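Local coordinates for protein luciferase (Lingulodinium polyedrum, PDB 1VPR) that catalyses the light-emitting oxidation of dinoflagellate luciferin by molecular oxygen, this chain being the third of three homologous luciferase domains, at residues A[129-132]-A[137-140]; A[141-146]-A[247-252]; A[27-32]-A[62-67]; A[34-39]-A[241-246]; A[98-103]-A[287-292]. All coordinates share one frame; numbering follows the deposited sequence.

Contact 1: residues A[129-132]-A[137-140]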
# COMPACT_ATOMS: atom_id res chain seq x y z
N PHE A 129 15.63 -11.61 -8.35
CA PHE A 129 16.52 -10.89 -7.45
C PHE A 129 16.07 -11.08 -5.99
O PHE A 129 14.89 -11.29 -5.74
CB PHE A 129 16.49 -9.40 -7.82
CG PHE A 129 17.30 -8.51 -6.92
CD1 PHE A 129 16.67 -7.56 -6.11
CD2 PHE A 129 18.69 -8.57 -6.93
CE1 PHE A 129 17.42 -6.68 -5.32
CE2 PHE A 129 19.46 -7.69 -6.15
CZ PHE A 129 18.81 -6.74 -5.35
N ASP A 130 17.02 -11.04 -5.05
CA ASP A 130 16.70 -11.18 -3.62
C ASP A 130 16.38 -9.78 -3.10
O ASP A 130 17.29 -9.06 -2.63
CB ASP A 130 17.88 -11.74 -2.83
CG ASP A 130 17.57 -11.95 -1.35
OD1 ASP A 130 18.42 -12.52 -0.65
OD2 ASP A 130 16.47 -11.54 -0.88
N TYR A 131 15.11 -9.39 -3.19
CA TYR A 131 14.71 -8.05 -2.74
C TYR A 131 14.90 -7.83 -1.25
O TYR A 131 14.98 -6.68 -0.82
CB TYR A 131 13.25 -7.75 -3.11
CG TYR A 131 13.07 -7.51 -4.59
CD1 TYR A 131 12.69 -8.55 -5.44
CD2 TYR A 131 13.36 -6.26 -5.15
CE1 TYR A 131 12.62 -8.36 -6.83
CE2 TYR A 131 13.29 -6.04 -6.53
CZ TYR A 131 12.92 -7.10 -7.36
OH TYR A 131 12.91 -6.92 -8.73
N GLY A 132 14.98 -8.92 -0.47
CA GLY A 132 15.18 -8.81 0.97
C GLY A 132 16.63 -8.57 1.42
O GLY A 132 16.89 -8.37 2.60
N LYS A 137 22.77 -4.17 -4.80
CA LYS A 137 22.32 -3.08 -5.64
C LYS A 137 21.30 -3.71 -6.58
O LYS A 137 21.44 -4.88 -6.97
CB LYS A 137 23.48 -2.54 -6.46
CG LYS A 137 24.60 -1.96 -5.65
CD LYS A 137 25.64 -1.41 -6.58
CE LYS A 137 26.81 -0.84 -5.80
NZ LYS A 137 27.91 -0.47 -6.74
N LEU A 138 20.27 -2.95 -6.96
CA LEU A 138 19.26 -3.47 -7.87
C LEU A 138 20.03 -3.77 -9.16
O LEU A 138 20.85 -2.96 -9.62
CB LEU A 138 18.17 -2.43 -8.10
CG LEU A 138 16.86 -2.91 -8.72
CD1 LEU A 138 16.18 -3.93 -7.81
CD2 LEU A 138 15.94 -1.71 -8.94
N PRO A 139 19.78 -4.94 -9.76
CA PRO A 139 20.48 -5.32 -11.00
C PRO A 139 20.38 -4.36 -12.18
O PRO A 139 21.32 -4.27 -12.97
CB PRO A 139 19.87 -6.68 -11.32
CG PRO A 139 19.57 -7.24 -9.95
CD PRO A 139 18.92 -6.03 -9.29
N CYS A 140 19.28 -3.64 -12.32
CA CYS A 140 19.14 -2.75 -13.46
C CYS A 140 19.72 -1.37 -13.25
O CYS A 140 19.50 -0.47 -14.07
CB CYS A 140 17.67 -2.66 -13.89
SG CYS A 140 16.50 -2.15 -12.61
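P139 lays its CD over one face of the F129 ring, 3.6 Å from the ring centroid and 19° off the ring normal, a CH-pi contact. P139 CG lies nearer the rim, 3.4 Å from F129 CD2. F129 reaches the proline because its CG is anti to the backbone N (chi1 176°), which sends the ring toward 137-140. The carbonyl O of K137 approaches the same ring obliquely, 3.5 Å from F129 CE2.

L138 takes a different line. Its side chain runs roughly at a right angle to that of F129, and only its CD1 branch does the touching. That methyl lies 3.9 Å from F129 CE1 and 3.8 Å from Y131 CE2, so it bridges the two aromatic residues. The rings of F129 and Y131 are themselves turned edge to face: F129 CD1 stands over the centre of the Y131 ring, 3.6 Å above its plane. An alanine in place of F129 would be likely to leave P139 CD without its aromatic face and the Y131 ring without the edge that rests on it.

No hydrogen bond joins the two segments. D130, at the centre of an inverse gamma turn, points elsewhere and forms a salt bridge with R352. Both segments belong to the irregular chain between helix 120-126 and strand 163-169, a loop-to-loop contact in the luciferase catalytic domain. Y131 and L138 pack on C126 at the end of that helix, F129 also touches T323 of helix 321-324, and L138 reaches L249 on calycin barrel strand 247-253.

Contact 2: residues A[141-146]-A[247-252]; sequences GPLPWP and NLLGVW
L143 and W145 flank P144, whose carbonyl O is hydrogen-bonded to W265 NE1, and both reach for strand 247-252. No polar bond passes between the two segments. This is a loop laid against the beta barrel of the luciferase catalytic domain, a calycin fold, and apolar side chains alone make the join.

The strand alternates in the usual way. L249 and V251 direct their side chains toward the loop, and G250 lies between them. The loop answers with every second residue as well, L143 opposite L249 and W145 opposite V251. P142, P144 and P146 alternate with these two residues. The backbones stay well apart, with CA atoms of L143 and L249 8.9 Å from each other, so the side chains fill the distance.

All four touching residues are buried. L143 also packs on W265 and Y237, and V251 on Y237 and F263. The indole of W145 stacks on Y339. At the start of the strand N247 OD1 is hydrogen-bonded to Y239 OH.

L143 and L249 meet at about a right angle. L143 CG is anti to the carbonyl carbon (chi1 -73°), which carries CD1 to L249. L143 CD1 is the touching branch, 3.8 Å from L249 CB and 3.9 Å from L249 CD1. W145 brings the six-membered part of its indole to V251 obliquely, with CZ3 3.9 Å from V251 CG2 and CH2 4.0 Å from the same methyl.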
# COMPACT_ATOMS: atom_id res chain seq x y z
N GLY A 141 20.48 -1.20 -12.17
CA GLY A 141 21.06 0.11 -11.90
C GLY A 141 20.05 0.96 -11.15
O GLY A 141 18.96 0.48 -10.86
N PRO A 142 20.37 2.24 -10.87
CA PRO A 142 19.50 3.17 -10.14
C PRO A 142 18.13 3.29 -10.76
O PRO A 142 18.01 3.49 -11.98
CB PRO A 142 20.24 4.50 -10.24
CG PRO A 142 21.68 4.09 -10.57
CD PRO A 142 21.47 2.97 -11.51
N LEU A 143 17.07 3.18 -9.96
CA LEU A 143 15.75 3.35 -10.53
C LEU A 143 15.61 4.83 -10.86
O LEU A 143 16.18 5.68 -10.18
CB LEU A 143 14.66 2.91 -9.53
CG LEU A 143 14.49 1.40 -9.25
CD1 LEU A 143 13.55 1.17 -8.06
CD2 LEU A 143 13.93 0.70 -10.50
N PRO A 144 14.89 5.15 -11.95
CA PRO A 144 14.71 6.56 -12.32
C PRO A 144 13.72 7.21 -11.34
O PRO A 144 12.73 6.58 -10.97
CB PRO A 144 14.10 6.48 -13.73
CG PRO A 144 14.66 5.21 -14.29
CD PRO A 144 14.53 4.27 -13.08
N TRP A 145 14.00 8.43 -10.90
CA TRP A 145 13.04 9.15 -10.06
C TRP A 145 12.06 9.71 -11.09
O TRP A 145 12.46 10.09 -12.19
CB TRP A 145 13.71 10.31 -9.32
CG TRP A 145 14.59 9.89 -8.15
CD1 TRP A 145 15.93 9.62 -8.19
CD2 TRP A 145 14.17 9.68 -6.80
NE1 TRP A 145 16.37 9.28 -6.93
CE2 TRP A 145 15.31 9.30 -6.06
CE3 TRP A 145 12.94 9.79 -6.13
CZ2 TRP A 145 15.27 9.02 -4.68
CZ3 TRP A 145 12.88 9.51 -4.76
CH2 TRP A 145 14.04 9.13 -4.05
N PRO A 146 10.75 9.76 -10.77
CA PRO A 146 9.81 10.30 -11.76
C PRO A 146 9.80 11.81 -11.85
O PRO A 146 9.58 12.50 -10.86
CB PRO A 146 8.46 9.74 -11.30
CG PRO A 146 8.62 9.68 -9.80
CD PRO A 146 10.03 9.12 -9.64
N ASN A 247 6.65 -7.27 -6.61
CA ASN A 247 7.62 -6.58 -5.74
C ASN A 247 7.63 -5.11 -6.11
O ASN A 247 7.78 -4.75 -7.29
CB ASN A 247 9.03 -7.15 -5.92
CG ASN A 247 9.16 -8.60 -5.47
OD1 ASN A 247 9.15 -8.91 -4.27
ND2 ASN A 247 9.28 -9.51 -6.43
N LEU A 248 7.47 -4.24 -5.11
CA LEU A 248 7.49 -2.80 -5.37
C LEU A 248 8.59 -2.13 -4.59
O LEU A 248 8.88 -2.51 -3.45
CB LEU A 248 6.17 -2.12 -4.95
CG LEU A 248 4.81 -2.69 -5.34
CD1 LEU A 248 3.69 -1.86 -4.74
CD2 LEU A 248 4.70 -2.72 -6.86
N LEU A 249 9.20 -1.13 -5.21
CA LEU A 249 10.20 -0.29 -4.55
C LEU A 249 9.61 1.10 -4.75
O LEU A 249 9.48 1.58 -5.87
CB LEU A 249 11.58 -0.43 -5.21
CG LEU A 249 12.34 -1.68 -4.77
CD1 LEU A 249 13.58 -1.82 -5.61
CD2 LEU A 249 12.71 -1.59 -3.31
N GLY A 250 9.22 1.76 -3.66
CA GLY A 250 8.59 3.06 -3.81
C GLY A 250 9.03 4.06 -2.78
O GLY A 250 9.81 3.74 -1.90
N VAL A 251 8.48 5.27 -2.89
CA VAL A 251 8.82 6.37 -2.02
C VAL A 251 7.62 7.26 -1.80
O VAL A 251 6.83 7.44 -2.72
CB VAL A 251 9.91 7.30 -2.70
CG1 VAL A 251 10.05 8.59 -1.91
CG2 VAL A 251 11.26 6.58 -2.80
N TRP A 252 7.47 7.80 -0.59
CA TRP A 252 6.41 8.76 -0.30
C TRP A 252 7.18 10.03 0.05
O TRP A 252 8.21 9.98 0.75
CB TRP A 252 5.58 8.44 0.95
CG TRP A 252 4.49 7.46 0.76
CD1 TRP A 252 4.39 6.24 1.34
CD2 TRP A 252 3.31 7.63 -0.03
NE1 TRP A 252 3.22 5.63 0.97
CE2 TRP A 252 2.54 6.47 0.13
CE3 TRP A 252 2.84 8.66 -0.86
CZ2 TRP A 252 1.30 6.29 -0.50
CZ3 TRP A 252 1.62 8.49 -1.49
CH2 TRP A 252 0.86 7.31 -1.31

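Contact 3: residues A[27-32]-A[62-67]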
# COMPACT_ATOMS: atom_id res chain seq x y z
N ASP A 27 0.76 -21.79 8.88
CA ASP A 27 2.00 -21.03 8.78
C ASP A 27 1.99 -19.88 7.76
O ASP A 27 3.05 -19.37 7.39
CB ASP A 27 3.16 -21.98 8.47
CG ASP A 27 4.50 -21.43 8.94
OD1 ASP A 27 4.72 -21.35 10.17
OD2 ASP A 27 5.33 -21.08 8.07
N ASN A 28 0.81 -19.46 7.30
CA ASN A 28 0.76 -18.38 6.32
C ASN A 28 1.27 -17.04 6.85
O ASN A 28 1.77 -16.22 6.07
CB ASN A 28 -0.67 -18.23 5.78
CG ASN A 28 -1.01 -19.30 4.75
OD1 ASN A 28 -0.23 -20.24 4.55
ND2 ASN A 28 -2.16 -19.16 4.09
N PHE A 29 1.16 -16.83 8.16
CA PHE A 29 1.60 -15.59 8.80
C PHE A 29 2.78 -15.83 9.73
O PHE A 29 2.68 -16.64 10.67
CB PHE A 29 0.45 -14.97 9.61
CG PHE A 29 -0.70 -14.48 8.77
CD1 PHE A 29 -0.85 -13.12 8.50
CD2 PHE A 29 -1.61 -15.38 8.22
CE1 PHE A 29 -1.89 -12.67 7.69
CE2 PHE A 29 -2.65 -14.93 7.41
CZ PHE A 29 -2.79 -13.57 7.15
N LYS A 30 3.89 -15.14 9.50
CA LYS A 30 5.07 -15.32 10.35
C LYS A 30 6.04 -14.15 10.22
O LYS A 30 6.17 -13.57 9.14
CB LYS A 30 5.80 -16.63 9.98
CG LYS A 30 6.65 -16.54 8.72
CD LYS A 30 5.82 -16.06 7.55
CE LYS A 30 6.67 -15.59 6.40
NZ LYS A 30 5.77 -15.07 5.33
N ASN A 31 6.72 -13.82 11.31
CA ASN A 31 7.69 -12.72 11.35
C ASN A 31 7.12 -11.40 10.82
O ASN A 31 7.84 -10.57 10.25
CB ASN A 31 8.95 -13.11 10.58
CG ASN A 31 9.74 -14.19 11.30
OD1 ASN A 31 10.75 -14.69 10.79
ND2 ASN A 31 9.28 -14.57 12.49
N GLY A 32 5.82 -11.21 11.03
CA GLY A 32 5.15 -9.99 10.59
C GLY A 32 4.76 -10.01 9.12
O GLY A 32 4.20 -9.03 8.63
N LEU A 62 -10.74 -12.61 0.40
CA LEU A 62 -11.89 -11.93 0.97
C LEU A 62 -11.87 -12.04 2.48
O LEU A 62 -12.14 -11.05 3.17
CB LEU A 62 -13.20 -12.51 0.45
CG LEU A 62 -13.76 -11.88 -0.82
CD1 LEU A 62 -15.15 -12.45 -1.07
CD2 LEU A 62 -13.84 -10.36 -0.68
N GLU A 63 -11.55 -13.22 2.99
CA GLU A 63 -11.51 -13.36 4.43
C GLU A 63 -10.32 -12.60 5.02
O GLU A 63 -10.42 -12.06 6.11
CB GLU A 63 -11.43 -14.84 4.81
CG GLU A 63 -11.61 -15.08 6.29
CD GLU A 63 -11.62 -16.57 6.61
OE1 GLU A 63 -10.60 -17.10 7.09
OE2 GLU A 63 -12.66 -17.20 6.35
N CYS A 64 -9.21 -12.53 4.29
CA CYS A 64 -8.07 -11.80 4.82
C CYS A 64 -8.33 -10.31 4.87
O CYS A 64 -7.67 -9.59 5.63
CB CYS A 64 -6.81 -12.07 4.00
SG CYS A 64 -6.10 -13.71 4.26
N HIS A 65 -9.28 -9.84 4.07
CA HIS A 65 -9.61 -8.41 4.06
C HIS A 65 -10.20 -7.98 5.40
O HIS A 65 -10.03 -6.83 5.84
CB HIS A 65 -10.56 -8.10 2.91
CG HIS A 65 -9.85 -7.58 1.70
ND1 HIS A 65 -9.13 -6.40 1.73
CD2 HIS A 65 -9.64 -8.13 0.48
CE1 HIS A 65 -8.49 -6.25 0.58
NE2 HIS A 65 -8.78 -7.29 -0.20
N GLU A 66 -10.86 -8.92 6.08
CA GLU A 66 -11.48 -8.64 7.37
C GLU A 66 -10.47 -8.61 8.53
O GLU A 66 -10.85 -8.38 9.69
CB GLU A 66 -12.58 -9.69 7.64
N LEU A 67 -9.20 -8.81 8.24
CA LEU A 67 -8.18 -8.80 9.29
C LEU A 67 -7.54 -7.43 9.55
O LEU A 67 -7.18 -6.72 8.60
CB LEU A 67 -7.05 -9.78 8.94
CG LEU A 67 -7.37 -11.27 8.75
CD1 LEU A 67 -6.18 -11.97 8.07
CD2 LEU A 67 -7.67 -11.90 10.10
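The F29 ring meets C64 at its edge and L67 obliquely, and it stacks on the imidazole of H34. C64 SG lies near the ring plane, 4.4 Å from F29 CZ, a loose contact. L67 CD1 is closer, 3.9 Å from the same CZ atom. Both partners across the contact thus gather at the far tip of the phenyl group.

F29 and L67 reach for each other from opposite directions. In F29 the CG is anti to the carbonyl carbon (chi1 -67°), which carries the ring out toward 62-67. L67 has the same first torsion and ends in the CD1 methyl that makes the touch. No hydrogen bond crosses here, and the buried area is small.

On the far segment the chain is leaving its helix. L67 N still bonds to C64 O at 3.1 Å, and this turn places L67 beside C64, so both face the phenyl ring.

The contact lies in the helical bundle region at the N-terminal end of the chain. F29 is on strand 29-30, which pairs antiparallel with strand 33-34. C64 is on helix 57-65, whose L62 and H65 pack against I176 of helix 172-181.

Contact 4: residues A[34-39]-A[241-246]; sequences HKPEFH and PLVSGG
V243 is the close-packed centre of this contact, set among H34, P36 and F38. Its CG1 methyl does most of the work. It lies at the edge of the F38 ring, near its plane, 3.7 Å from F38 CE1, and it is 3.9 Å from P36 CG. The carbonyl O of V243 is also in the plane of the F38 ring, 3.7 Å from CE1. The CG2 methyl points to the imidazole instead and stops 3.9 Å from H34 ND1. With CG1 anti to the backbone N (chi1 168°), the two methyls fork, one to F38 and P36, the other to H34.

H34 is hydrogen-bonded elsewhere: NE2 with Y60 OH and ND1 with V222 O. P36 CD rests over one face of its ring, so the imidazole is held by bonds and by packing.

Beyond V243 the contact turns loose. S244 points away from 34-39 and G245 is exposed, as is E37 on the other segment. The turn 242-246 is ordered by its own bonds. A type I turn runs from L242 to G245, closed by G245 N to L242 O at 2.9 Å. An ST turn overlaps it, with G246 N giving a hydrogen bond to S244 OG at 3.2 Å. That hydroxyl is also bonded to D198 OD1.

The contact joins the N-terminal helical bundle region to a hairpin turn of the barrel, between strands 237-241 and 247-253. Segment 34-39 follows strand 33-34 and leans on helix 57-65, where P36 and F38 touch Y60 and F38 also touches L61.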
# COMPACT_ATOMS: atom_id res chain seq x y z
N HIS A 34 2.91 -12.08 5.55
CA HIS A 34 1.82 -12.95 5.10
C HIS A 34 2.27 -13.57 3.79
O HIS A 34 2.37 -12.87 2.77
CB HIS A 34 0.52 -12.18 4.87
CG HIS A 34 -0.61 -13.03 4.40
ND1 HIS A 34 -1.71 -12.52 3.73
CD2 HIS A 34 -0.83 -14.37 4.50
CE1 HIS A 34 -2.54 -13.51 3.44
NE2 HIS A 34 -2.04 -14.64 3.90
N LYS A 35 2.56 -14.87 3.82
CA LYS A 35 3.01 -15.58 2.63
C LYS A 35 2.16 -16.83 2.40
O LYS A 35 2.50 -17.92 2.89
CB LYS A 35 4.48 -15.97 2.79
N PRO A 36 1.04 -16.69 1.67
CA PRO A 36 0.16 -17.84 1.41
C PRO A 36 0.56 -18.54 0.11
O PRO A 36 1.29 -17.98 -0.71
CB PRO A 36 -1.21 -17.19 1.31
CG PRO A 36 -0.89 -15.93 0.56
CD PRO A 36 0.42 -15.44 1.19
N GLU A 37 0.09 -19.77 -0.06
CA GLU A 37 0.39 -20.53 -1.27
C GLU A 37 -0.91 -20.76 -2.06
O GLU A 37 -1.78 -21.53 -1.64
CB GLU A 37 1.03 -21.87 -0.89
N PHE A 38 -1.02 -20.08 -3.19
CA PHE A 38 -2.19 -20.18 -4.06
C PHE A 38 -1.94 -21.22 -5.12
O PHE A 38 -0.85 -21.25 -5.71
CB PHE A 38 -2.46 -18.84 -4.75
CG PHE A 38 -2.77 -17.72 -3.82
CD1 PHE A 38 -1.87 -16.67 -3.66
CD2 PHE A 38 -3.96 -17.71 -3.10
CE1 PHE A 38 -2.16 -15.62 -2.79
CE2 PHE A 38 -4.26 -16.67 -2.24
CZ PHE A 38 -3.35 -15.62 -2.08
N HIS A 39 -2.94 -22.06 -5.38
CA HIS A 39 -2.84 -23.11 -6.40
C HIS A 39 -1.90 -22.65 -7.51
O HIS A 39 -1.98 -21.50 -7.97
CB HIS A 39 -4.22 -23.44 -6.98
N PRO A 241 6.71 -6.04 -0.47
CA PRO A 241 6.48 -7.34 -1.10
C PRO A 241 4.96 -7.51 -1.13
O PRO A 241 4.27 -7.14 -0.17
CB PRO A 241 7.14 -8.33 -0.13
CG PRO A 241 7.18 -7.58 1.18
CD PRO A 241 7.52 -6.18 0.75
N LEU A 242 4.43 -8.07 -2.22
CA LEU A 242 2.99 -8.24 -2.37
C LEU A 242 2.54 -9.69 -2.27
O LEU A 242 3.28 -10.62 -2.64
CB LEU A 242 2.56 -7.69 -3.73
CG LEU A 242 3.08 -6.29 -4.08
CD1 LEU A 242 2.63 -5.95 -5.50
CD2 LEU A 242 2.60 -5.27 -3.07
N VAL A 243 1.32 -9.87 -1.77
CA VAL A 243 0.72 -11.18 -1.63
C VAL A 243 0.58 -11.82 -3.01
O VAL A 243 0.55 -13.06 -3.13
CB VAL A 243 -0.68 -11.08 -0.99
CG1 VAL A 243 -1.42 -12.41 -1.11
CG2 VAL A 243 -0.54 -10.68 0.48
N SER A 244 0.50 -10.97 -4.04
CA SER A 244 0.37 -11.43 -5.43
C SER A 244 1.69 -11.99 -5.96
O SER A 244 1.73 -12.65 -7.00
CB SER A 244 -0.07 -10.28 -6.32
OG SER A 244 1.01 -9.38 -6.52
N GLY A 245 2.77 -11.74 -5.23
CA GLY A 245 4.08 -12.20 -5.66
C GLY A 245 4.84 -11.04 -6.27
O GLY A 245 6.04 -11.14 -6.52
N GLY A 246 4.15 -9.93 -6.49
CA GLY A 246 4.80 -8.76 -7.08
C GLY A 246 5.76 -8.12 -6.10
O GLY A 246 5.71 -8.41 -4.89

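Contact 5: residues A[98-103]-A[287-292]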
# COMPACT_ATOMS: atom_id res chain seq x y z
N LYS A 98 -17.31 11.78 -8.08
CA LYS A 98 -17.66 12.54 -9.26
C LYS A 98 -16.78 13.79 -9.35
O LYS A 98 -16.35 14.17 -10.42
CB LYS A 98 -19.13 12.93 -9.20
N GLU A 99 -16.51 14.42 -8.21
CA GLU A 99 -15.66 15.60 -8.22
C GLU A 99 -14.23 15.22 -8.58
O GLU A 99 -13.50 16.01 -9.17
CB GLU A 99 -15.68 16.28 -6.85
CG GLU A 99 -16.99 16.95 -6.53
CD GLU A 99 -17.01 17.58 -5.15
OE1 GLU A 99 -18.05 18.16 -4.78
OE2 GLU A 99 -15.99 17.50 -4.43
N ALA A 100 -13.84 13.99 -8.25
CA ALA A 100 -12.49 13.53 -8.53
C ALA A 100 -12.17 13.52 -10.03
O ALA A 100 -11.03 13.76 -10.41
CB ALA A 100 -12.28 12.15 -7.94
N ASP A 101 -13.15 13.26 -10.89
CA ASP A 101 -12.86 13.24 -12.33
C ASP A 101 -12.53 14.59 -12.95
O ASP A 101 -11.88 14.64 -14.00
CB ASP A 101 -14.01 12.62 -13.10
CG ASP A 101 -14.22 11.18 -12.75
OD1 ASP A 101 -13.23 10.40 -12.84
OD2 ASP A 101 -15.35 10.82 -12.38
N SER A 102 -12.96 15.68 -12.31
CA SER A 102 -12.72 17.03 -12.82
C SER A 102 -11.62 17.75 -12.07
O SER A 102 -11.28 18.89 -12.39
CB SER A 102 -13.99 17.87 -12.70
OG SER A 102 -15.10 17.15 -13.18
N ASP A 103 -11.06 17.08 -11.06
CA ASP A 103 -10.02 17.69 -10.24
C ASP A 103 -8.73 17.92 -11.02
O ASP A 103 -8.09 16.98 -11.47
CB ASP A 103 -9.72 16.83 -9.01
CG ASP A 103 -8.94 17.58 -7.93
OD1 ASP A 103 -8.24 18.57 -8.27
OD2 ASP A 103 -9.02 17.17 -6.75
N PHE A 287 -11.78 13.25 5.28
CA PHE A 287 -11.63 12.18 4.32
C PHE A 287 -10.21 12.17 3.76
O PHE A 287 -9.48 13.15 3.86
CB PHE A 287 -12.60 12.36 3.13
CG PHE A 287 -14.01 11.93 3.42
CD1 PHE A 287 -14.85 12.71 4.22
CD2 PHE A 287 -14.51 10.75 2.87
CE1 PHE A 287 -16.15 12.31 4.46
CE2 PHE A 287 -15.82 10.35 3.12
CZ PHE A 287 -16.64 11.13 3.91
N MSE A 288 -9.85 11.04 3.17
CA MSE A 288 -8.56 10.92 2.54
C MSE A 288 -8.82 10.37 1.16
O MSE A 288 -9.53 9.37 1.02
CB MSE A 288 -7.62 9.95 3.30
CG MSE A 288 -6.40 9.59 2.46
SE MSE A 288 -5.10 8.47 3.38
CE MSE A 288 -4.24 9.83 4.29
N ARG A 289 -8.27 11.01 0.14
CA ARG A 289 -8.43 10.50 -1.20
C ARG A 289 -7.08 10.05 -1.72
O ARG A 289 -6.11 10.80 -1.70
CB ARG A 289 -9.01 11.55 -2.17
CG ARG A 289 -9.22 10.96 -3.58
CD ARG A 289 -9.60 12.04 -4.62
NE ARG A 289 -8.52 13.01 -4.84
CZ ARG A 289 -8.69 14.21 -5.39
NH1 ARG A 289 -7.66 15.03 -5.55
NH2 ARG A 289 -9.90 14.61 -5.76
N GLN A 290 -7.03 8.81 -2.15
CA GLN A 290 -5.81 8.22 -2.72
C GLN A 290 -6.02 8.14 -4.23
O GLN A 290 -7.04 7.63 -4.69
CB GLN A 290 -5.64 6.82 -2.14
CG GLN A 290 -4.45 6.03 -2.66
CD GLN A 290 -4.35 4.69 -1.96
OE1 GLN A 290 -4.22 4.62 -0.73
NE2 GLN A 290 -4.40 3.62 -2.74
N ALA A 291 -5.07 8.64 -5.02
CA ALA A 291 -5.20 8.61 -6.46
C ALA A 291 -3.92 8.02 -7.04
O ALA A 291 -2.84 8.59 -6.89
CB ALA A 291 -5.43 10.05 -7.01
N THR A 292 -4.06 6.87 -7.71
CA THR A 292 -2.93 6.17 -8.31
C THR A 292 -3.07 6.13 -9.83
O THR A 292 -4.14 5.81 -10.35
CB THR A 292 -2.88 4.73 -7.83
OG1 THR A 292 -2.93 4.71 -6.40
CG2 THR A 292 -1.58 4.06 -8.28
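R289 starts toward D103 with an extended chain, CG anti to the backbone N (chi1 -178°), and then bends at chi3 (65°) to bring its guanidinium end to the carboxylate. D103 comes to meet it with its own CG anti to the backbone N. The arginine grips end-on with two nitrogens, and both hold a single oxygen. NH1 donates to D103 OD2 at 2.8 Å and NH2 to the same atom at 2.9 Å, making a salt bridge.

OD2 lies in the guanidinium plane, but the carboxylate is turned 60° from that plane. OD2 offers its anti lone pair to NH2, while NH1 comes from above the carboxylate plane. The other oxygen, OD1, is hydrogen-bonded to T105 OG1, which helps fix the rotation of D103. A100 packs beside the pair, its CA 3.9 Å from R289 NH2.

A leucine in place of R289 would probably leave D103 OD2 without both of these donors.

R289 is on strand 285-294, and D103 lies in the chain that follows helix 87-100. The salt bridge thus ties the chain leaving that helix to a strand of the antiparallel calycin barrel.

Contact 3 opens first along the chain. Contact 4 crosses it and then spans to the barrel, and contact 5 crosses contact 4. Contacts 1 and 2 follow one another, and both lie wholly within the span of contact 5. Two pairs are neighbours: contacts 1 and 2, with centres about 12 Å apart, and contacts 3 and 4, about 11 Å apart. L242 packing on L248 joins contacts 4 and 2. Contacts 2 and 5 both reach the ten-stranded antiparallel sheet. Contacts 1 and 5 are farthest apart, about 34 Å between centres. Contact 4 joins the N-terminal region to the barrel, contacts 2 and 5 tie a loop and the chain after a helix to it, and contacts 1 and 3 are local.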